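PDB 3EFZ: 14-3-3 protein from Cryptosporidium parvum, which probably binds phosphoserine-containing partner proteins, as 14-3-3 proteins do, and so takes part in cell regulation and signalling. Local coordinates for residues Lys94-Ser97 with Leu98-Phe102; Lys169-Val172 with Glu173-Asp177; Asp250-Ser253 with Gln254-Gly258. All blocks are in the same frame, centred on the assembly; numbering follows the deposited sequence.

Three short stretches of one all-helical 14-3-3 chain illustrate how neighbours in sequence take their chemistry from their place in the fold. Contact 1, a partly buried turn, joins helix 89-94 to helix 100-131 and meets the second subunit; an asparagine folds back on a backbone carbonyl there. Contact 2, also partly buried, lies inside helix 161-185, its centre about 12 Å from that of the chain, with one flank beside the predicted phosphoserine site and another carrying a salt bridge. Contact 3 is a surface contact at the end of helix 239-256, marked by a serine hydroxyl returning to a carbonyl and by packing on helix 213-228. None of the three touch.

Contact 1 (Lys94-Ser97 with Leu98-Phe102); sequences KEKS and LNNEF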
loop_
_atom_site.group_PDB
_atom_site.type_symbol
_atom_site.label_atom_id
_atom_site.label_comp_id
_atom_site.label_asym_id
_atom_site.label_seq_id
_atom_site.Cartn_x
_atom_site.Cartn_y
_atom_site.Cartn_z
ATOM N N LYS B 94 13.899 -24.625 -5.784
ATOM C CA LYS B 94 15.194 -25.314 -5.865
ATOM C C LYS B 94 15.965 -25.223 -4.539
ATOM O O LYS B 94 16.598 -26.179 -4.102
ATOM C CB LYS B 94 16.000 -24.630 -6.968
ATOM C CG LYS B 94 17.106 -25.400 -7.640
ATOM C CD LYS B 94 17.661 -24.571 -8.828
ATOM C CE LYS B 94 16.630 -24.379 -9.972
ATOM N NZ LYS B 94 16.702 -23.027 -10.672
ATOM N N GLU B 95 15.907 -24.046 -3.922
ATOM C CA GLU B 95 16.627 -23.737 -2.696
ATOM C C GLU B 95 16.016 -24.355 -1.449
ATOM O O GLU B 95 16.633 -24.322 -0.387
ATOM C CB GLU B 95 16.689 -22.214 -2.505
ATOM C CG GLU B 95 17.580 -21.495 -3.497
ATOM C CD GLU B 95 19.054 -21.827 -3.330
ATOM O OE1 GLU B 95 19.421 -22.519 -2.354
ATOM O OE2 GLU B 95 19.850 -21.395 -4.184
ATOM N N LYS B 96 14.802 -24.886 -1.577
ATOM C CA LYS B 96 14.036 -25.429 -0.450
ATOM C C LYS B 96 14.610 -26.717 0.125
ATOM O O LYS B 96 14.445 -26.986 1.313
ATOM C CB LYS B 96 12.562 -25.654 -0.841
ATOM C CG LYS B 96 11.624 -25.795 0.360
ATOM C CD LYS B 96 10.213 -26.196 -0.020
ATOM C CE LYS B 96 9.234 -25.778 1.083
ATOM N NZ LYS B 96 8.060 -26.689 1.176
ATOM N N SER B 97 15.257 -27.522 -0.714
ATOM C CA SER B 97 15.863 -28.769 -0.261
ATOM C C SER B 97 16.861 -28.509 0.855
ATOM O O SER B 97 16.764 -29.099 1.942
ATOM C CB SER B 97 16.564 -29.502 -1.406
ATOM O OG SER B 97 15.633 -30.229 -2.181
ATOM N N LEU B 98 17.797 -27.604 0.577
ATOM C CA LEU B 98 18.868 -27.285 1.511
ATOM C C LEU B 98 18.517 -26.141 2.444
ATOM O O LEU B 98 19.159 -25.966 3.487
ATOM C CB LEU B 98 20.166 -26.984 0.752
ATOM C CG LEU B 98 20.815 -28.184 0.049
ATOM C CD1 LEU B 98 22.072 -27.740 -0.688
ATOM C CD2 LEU B 98 21.124 -29.367 1.007
ATOM N N ASN B 99 17.509 -25.350 2.077
ATOM C CA ASN B 99 17.098 -24.214 2.896
ATOM C C ASN B 99 15.609 -24.228 3.193
ATOM O O ASN B 99 14.881 -23.272 2.897
ATOM C CB ASN B 99 17.544 -22.900 2.245
ATOM C CG ASN B 99 19.035 -22.893 1.933
ATOM O OD1 ASN B 99 19.880 -22.910 2.844
ATOM N ND2 ASN B 99 19.370 -22.912 0.643
ATOM N N ASN B 100 15.159 -25.320 3.801
ATOM C CA ASN B 100 13.729 -25.576 3.935
ATOM C C ASN B 100 12.949 -24.447 4.626
ATOM O O ASN B 100 12.009 -23.875 4.049
ATOM C CB ASN B 100 13.485 -26.922 4.626
ATOM C CG ASN B 100 12.050 -27.382 4.484
ATOM O OD1 ASN B 100 11.740 -28.219 3.638
ATOM N ND2 ASN B 100 11.159 -26.800 5.278
ATOM N N GLU B 101 13.368 -24.141 5.850
ATOM C CA GLU B 101 12.633 -23.256 6.734
ATOM C C GLU B 101 12.478 -21.855 6.180
ATOM O O GLU B 101 11.419 -21.249 6.319
ATOM C CB GLU B 101 13.288 -23.190 8.117
ATOM C CG GLU B 101 12.685 -22.077 8.947
ATOM C CD GLU B 101 13.121 -22.085 10.374
ATOM O OE1 GLU B 101 12.406 -21.432 11.176
ATOM O OE2 GLU B 101 14.154 -22.720 10.696
ATOM N N PHE B 102 13.536 -21.324 5.570
ATOM C CA PHE B 102 13.460 -19.999 4.968
ATOM C C PHE B 102 12.444 -19.948 3.796
ATOM O O PHE B 102 11.654 -19.001 3.667
ATOM C CB PHE B 102 14.835 -19.543 4.488
ATOM C CG PHE B 102 14.807 -18.184 3.823
ATOM C CD1 PHE B 102 14.951 -17.021 4.576
ATOM C CD2 PHE B 102 14.589 -18.073 2.452
ATOM C CE1 PHE B 102 14.885 -15.745 3.957
ATOM C CE2 PHE B 102 14.516 -16.823 1.833
ATOM C CZ PHE B 102 14.692 -15.657 2.598
#
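The turn that joins helix 89-94 to helix 100-131 in this all-helical 14-3-3 fold is closed by E95 and N99. The backbone N of N99 donates to E95 O at 2.8 Å, a bond bent at the hydrogen (130°). Its side-chain amide returns to that oxygen: N99 ND2 lies 3.2 Å from E95 O in a weak hydrogen bond. One carbonyl thus receives the backbone N-H of N99 and, more weakly, its side-chain amide. With CG beside its own backbone N (chi1 -54°), N99 lies alongside E95 and heads in the same direction, and E95 OE1 comes within 3.0 Å of N99 ND2. The carboxylate and amide planes are 34° apart. The aliphatic part of K96 passes N100, K96 CG 4.1 Å from N100 OD1; the extended chain of K96 carries NZ to a hydrogen bond with Q104 OE1. N99 occupies the N-cap position of helix 100-131, but its side chain makes no capping bond and turns instead to E95 and the second subunit. E95 OE2 pairs with K91 and also accepts from N99 of the second subunit, while N99 OD1 accepts from K96 NZ of that subunit; E95 and K96 pack on I103 of helix 100-131.

Contact 2 (Lys169-Val172 with Glu173-Asp177); sequences KQAV and EFYED
The rings of F174 and Y175 each meet a carbonyl oxygen of the preceding turn obliquely, Q170 O beside the first and A171 O beside the second, within the regular alpha-helix 161-185. F174 CD1 comes to 3.3 Å from Q170 O, and Y175 CD2 to 3.1 Å from A171 O. In Y175, CG beside the backbone N (chi1 -74°) leans the ring outward and partly back, towards A171 O, and CE2 also approaches A171 CB. These oxygens still serve the helix: F174 N donates to Q170 O, and Y175 N to A171 O at 3.0 Å. By hydrogen bonds to D150 and R153, the hydroxyl of Y175 ties helix 161-185 to helix 138-158 at the predicted phosphoserine site. V172 and E176 lie next to each other; V172 CG1 packs 4.0 Å from E176 OE2, whose hydrogen-bond partner is Y202 OH of helix 193-207. On another flank, the carboxylate of E173 stands 40° from the amide plane of Q170 and pairs with the ammonium group of K169. The lysine chain is straight until chi4 (-53°), where it bends to bring K169 NZ within 3.5 Å of E173 OE1 in a salt bridge.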
loop_
_atom_site.group_PDB
_atom_site.type_symbol
_atom_site.label_atom_id
_atom_site.label_comp_id
_atom_site.label_asym_id
_atom_site.label_seq_id
_atom_site.Cartn_x
_atom_site.Cartn_y
_atom_site.Cartn_z
ATOM N N LYS B 169 -11.590 -14.788 -18.703
ATOM C CA LYS B 169 -12.792 -14.479 -19.473
ATOM C C LYS B 169 -13.538 -13.256 -18.927
ATOM O O LYS B 169 -13.910 -12.393 -19.712
ATOM C CB LYS B 169 -13.724 -15.678 -19.620
ATOM C CG LYS B 169 -14.859 -15.363 -20.588
ATOM C CD LYS B 169 -15.816 -16.499 -20.827
ATOM C CE LYS B 169 -16.965 -16.005 -21.737
ATOM N NZ LYS B 169 -17.604 -14.747 -21.191
ATOM N N GLN B 170 -13.728 -13.170 -17.602
ATOM C CA GLN B 170 -14.363 -11.994 -16.975
ATOM C C GLN B 170 -13.557 -10.719 -17.169
ATOM O O GLN B 170 -14.142 -9.650 -17.277
ATOM C CB GLN B 170 -14.617 -12.175 -15.464
ATOM C CG GLN B 170 -15.670 -13.208 -15.047
ATOM C CD GLN B 170 -15.809 -13.323 -13.520
ATOM O OE1 GLN B 170 -16.289 -12.399 -12.854
ATOM N NE2 GLN B 170 -15.399 -14.465 -12.966
ATOM N N ALA B 171 -12.218 -10.826 -17.165
ATOM C CA ALA B 171 -11.333 -9.669 -17.430
ATOM C C ALA B 171 -11.456 -9.148 -18.858
ATOM O O ALA B 171 -11.487 -7.936 -19.082
ATOM C CB ALA B 171 -9.857 -10.013 -17.123
ATOM N N VAL B 172 -11.476 -10.073 -19.822
ATOM C CA VAL B 172 -11.777 -9.753 -21.223
ATOM C C VAL B 172 -13.085 -8.938 -21.353
ATOM O O VAL B 172 -13.078 -7.831 -21.887
ATOM C CB VAL B 172 -11.806 -11.038 -22.085
ATOM C CG1 VAL B 172 -12.392 -10.776 -23.485
ATOM C CG2 VAL B 172 -10.411 -11.603 -22.194
ATOM N N GLU B 173 -14.188 -9.488 -20.855
ATOM C CA GLU B 173 -15.479 -8.797 -20.807
ATOM C C GLU B 173 -15.366 -7.342 -20.319
ATOM O O GLU B 173 -15.858 -6.424 -20.983
ATOM C CB GLU B 173 -16.425 -9.497 -19.829
ATOM C CG GLU B 173 -16.727 -10.962 -20.047
ATOM C CD GLU B 173 -17.677 -11.490 -18.956
ATOM O OE1 GLU B 173 -17.441 -12.618 -18.434
ATOM O OE2 GLU B 173 -18.660 -10.764 -18.621
ATOM N N PHE B 174 -14.744 -7.158 -19.143
ATOM C CA PHE B 174 -14.638 -5.840 -18.487
ATOM C C PHE B 174 -13.835 -4.839 -19.298
ATOM O O PHE B 174 -14.238 -3.688 -19.415
ATOM C CB PHE B 174 -14.072 -5.943 -17.049
ATOM C CG PHE B 174 -15.041 -6.556 -16.038
ATOM C CD1 PHE B 174 -14.570 -7.347 -14.988
ATOM C CD2 PHE B 174 -16.416 -6.346 -16.150
ATOM C CE1 PHE B 174 -15.454 -7.909 -14.046
ATOM C CE2 PHE B 174 -17.317 -6.898 -15.227
ATOM C CZ PHE B 174 -16.839 -7.684 -14.171
ATOM N N TYR B 175 -12.700 -5.286 -19.840
ATOM C CA TYR B 175 -11.860 -4.462 -20.703
ATOM C C TYR B 175 -12.591 -4.056 -21.968
ATOM O O TYR B 175 -12.537 -2.910 -22.360
ATOM C CB TYR B 175 -10.561 -5.194 -21.084
ATOM C CG TYR B 175 -9.568 -5.276 -19.953
ATOM C CD1 TYR B 175 -9.357 -4.181 -19.122
ATOM C CD2 TYR B 175 -8.819 -6.448 -19.715
ATOM C CE1 TYR B 175 -8.446 -4.236 -18.060
ATOM C CE2 TYR B 175 -7.891 -6.508 -18.659
ATOM C CZ TYR B 175 -7.719 -5.395 -17.832
ATOM O OH TYR B 175 -6.825 -5.406 -16.788
ATOM N N GLU B 176 -13.276 -4.997 -22.605
ATOM C CA GLU B 176 -13.992 -4.681 -23.831
ATOM C C GLU B 176 -15.181 -3.764 -23.576
ATOM O O GLU B 176 -15.462 -2.900 -24.402
ATOM C CB GLU B 176 -14.377 -5.946 -24.600
ATOM C CG GLU B 176 -13.160 -6.541 -25.304
ATOM C CD GLU B 176 -13.448 -7.822 -26.042
ATOM O OE1 GLU B 176 -14.604 -8.315 -25.985
ATOM O OE2 GLU B 176 -12.505 -8.341 -26.689
ATOM N N ASP B 177 -15.831 -3.929 -22.420
ATOM C CA ASP B 177 -16.957 -3.077 -22.013
ATOM C C ASP B 177 -16.489 -1.645 -21.748
ATOM O O ASP B 177 -17.059 -0.690 -22.275
ATOM C CB ASP B 177 -17.683 -3.670 -20.779
ATOM C CG ASP B 177 -18.930 -2.876 -20.375
ATOM O OD1 ASP B 177 -19.396 -3.044 -19.229
ATOM O OD2 ASP B 177 -19.452 -2.090 -21.196
#

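Contact 3 (Asp250-Ser253 with Gln254-Gly258); sequences DNVS and QWEQG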
loop_
_atom_site.group_PDB
_atom_site.type_symbol
_atom_site.label_atom_id
_atom_site.label_comp_id
_atom_site.label_asym_id
_atom_site.label_seq_id
_atom_site.Cartn_x
_atom_site.Cartn_y
_atom_site.Cartn_z
ATOM N N ASP B 250 7.481 1.174 -26.429
ATOM C CA ASP B 250 8.610 0.469 -25.828
ATOM C C ASP B 250 8.374 -1.032 -25.771
ATOM O O ASP B 250 9.289 -1.825 -25.997
ATOM C CB ASP B 250 8.887 0.989 -24.413
ATOM C CG ASP B 250 9.460 2.397 -24.401
ATOM O OD1 ASP B 250 9.755 2.944 -25.486
ATOM O OD2 ASP B 250 9.614 2.962 -23.295
ATOM N N ASN B 251 7.139 -1.417 -25.469
ATOM C CA ASN B 251 6.806 -2.825 -25.344
ATOM C C ASN B 251 6.730 -3.567 -26.674
ATOM O O ASN B 251 7.165 -4.718 -26.758
ATOM C CB ASN B 251 5.533 -3.006 -24.528
ATOM C CG ASN B 251 5.797 -2.955 -23.050
ATOM O OD1 ASN B 251 5.949 -3.988 -22.411
ATOM N ND2 ASN B 251 5.892 -1.753 -22.500
ATOM N N VAL B 252 6.193 -2.911 -27.703
ATOM C CA VAL B 252 6.151 -3.505 -29.044
ATOM C C VAL B 252 7.562 -3.699 -29.609
ATOM O O VAL B 252 7.847 -4.739 -30.212
ATOM C CB VAL B 252 5.273 -2.704 -30.051
ATOM C CG1 VAL B 252 5.182 -3.441 -31.370
ATOM C CG2 VAL B 252 3.874 -2.503 -29.515
ATOM N N SER B 253 8.438 -2.712 -29.394
ATOM C CA SER B 253 9.804 -2.748 -29.938
ATOM C C SER B 253 10.662 -3.842 -29.301
ATOM O O SER B 253 11.386 -4.542 -30.006
ATOM C CB SER B 253 10.493 -1.380 -29.833
ATOM O OG SER B 253 11.203 -1.250 -28.614
ATOM N N GLN B 254 10.571 -3.986 -27.976
ATOM C CA GLN B 254 11.234 -5.081 -27.254
ATOM C C GLN B 254 10.801 -6.454 -27.778
ATOM O O GLN B 254 11.618 -7.379 -27.878
ATOM C CB GLN B 254 10.961 -4.991 -25.751
ATOM C CG GLN B 254 11.756 -3.914 -25.027
ATOM C CD GLN B 254 11.132 -3.512 -23.692
ATOM O OE1 GLN B 254 10.114 -4.067 -23.270
ATOM N NE2 GLN B 254 11.743 -2.534 -23.024
ATOM N N TRP B 255 9.517 -6.575 -28.110
ATOM C CA TRP B 255 8.973 -7.781 -28.734
ATOM C C TRP B 255 9.460 -7.939 -30.184
ATOM O O TRP B 255 9.855 -9.033 -30.598
ATOM C CB TRP B 255 7.438 -7.772 -28.658
ATOM C CG TRP B 255 6.772 -8.783 -29.544
ATOM C CD1 TRP B 255 6.113 -8.538 -30.715
ATOM C CD2 TRP B 255 6.711 -10.201 -29.338
ATOM N NE1 TRP B 255 5.641 -9.712 -31.249
ATOM C CE2 TRP B 255 5.995 -10.749 -30.427
ATOM C CE3 TRP B 255 7.193 -11.064 -28.342
ATOM C CZ2 TRP B 255 5.747 -12.125 -30.549
ATOM C CZ3 TRP B 255 6.949 -12.433 -28.464
ATOM C CH2 TRP B 255 6.229 -12.949 -29.561
ATOM N N GLU B 256 9.434 -6.837 -30.937
ATOM C CA GLU B 256 9.898 -6.808 -32.326
ATOM C C GLU B 256 11.402 -7.079 -32.445
ATOM O O GLU B 256 11.865 -7.613 -33.458
ATOM C CB GLU B 256 9.550 -5.468 -32.985
ATOM C CG GLU B 256 8.098 -5.350 -33.459
ATOM C CD GLU B 256 7.799 -4.028 -34.162
ATOM O OE1 GLU B 256 8.750 -3.288 -34.498
ATOM O OE2 GLU B 256 6.606 -3.730 -34.383
ATOM N N GLN B 257 12.152 -6.704 -31.410
ATOM C CA GLN B 257 13.590 -6.971 -31.334
ATOM C C GLN B 257 13.841 -8.127 -30.364
ATOM O O GLN B 257 14.259 -7.923 -29.219
ATOM C CB GLN B 257 14.360 -5.711 -30.914
ATOM C CG GLN B 257 14.208 -4.540 -31.881
ATOM C CD GLN B 257 14.612 -3.205 -31.269
ATOM O OE1 GLN B 257 13.754 -2.376 -30.935
ATOM N NE2 GLN B 257 15.922 -2.990 -31.118
ATOM N N GLY B 258 13.563 -9.340 -30.835
ATOM C CA GLY B 258 13.690 -10.548 -30.027
ATOM C C GLY B 258 12.380 -11.308 -29.935
ATOM O O GLY B 258 12.119 -12.210 -30.732
#
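Two short backbone bonds close the C-terminal end of helix 239-256: E256 N donates to V252 O at 2.7 Å, and Q257 N to S253 O at the same 2.7 Å, the latter bent to 142°. Q257 is the first residue to leave helical backbone angles, so the last of these bonds ties the departing chain to the final turn. One step earlier, W255 N reaches N251 O over a longer 3.3 Å, and before that Q254 N, the regular helical partner of D250 O, donates to it at 3.2 Å. D250 O also accepts a longer, secondary bond on the same face of its carbonyl plane, from the hydroxyl of S253, whose OG stands 3.3 Å from D250 O. The serine arrives from well above that plane, 39° out of it, so it does not meet the oxygen where its lone pairs lie. Such a return of a serine hydroxyl to the carbonyl three residues earlier is a familiar way for a helix to use a polar side chain on its own surface.

Among the side chains, E256 folds back across V252. Its CG lies beside its own backbone N (chi1 -80°) and the rest of the chain is extended, which brings E256 OE2 to 3.3 Å from V252 CG1, a close van der Waals contact of the oxygen with the methyl. Q254 likewise lies back over the preceding turn, its CD 3.4 Å from D250 O. The carboxylate of D250 has its own partner in K246, and the amide of N251 donates to I247 O, so both hold to the preceding turn of the same helix. Against helix 213-228, V252 and E256 rest on N221 while W255 packs on P213 and M217; these side chains join the last turn of helix 239-256 to helix 213-228.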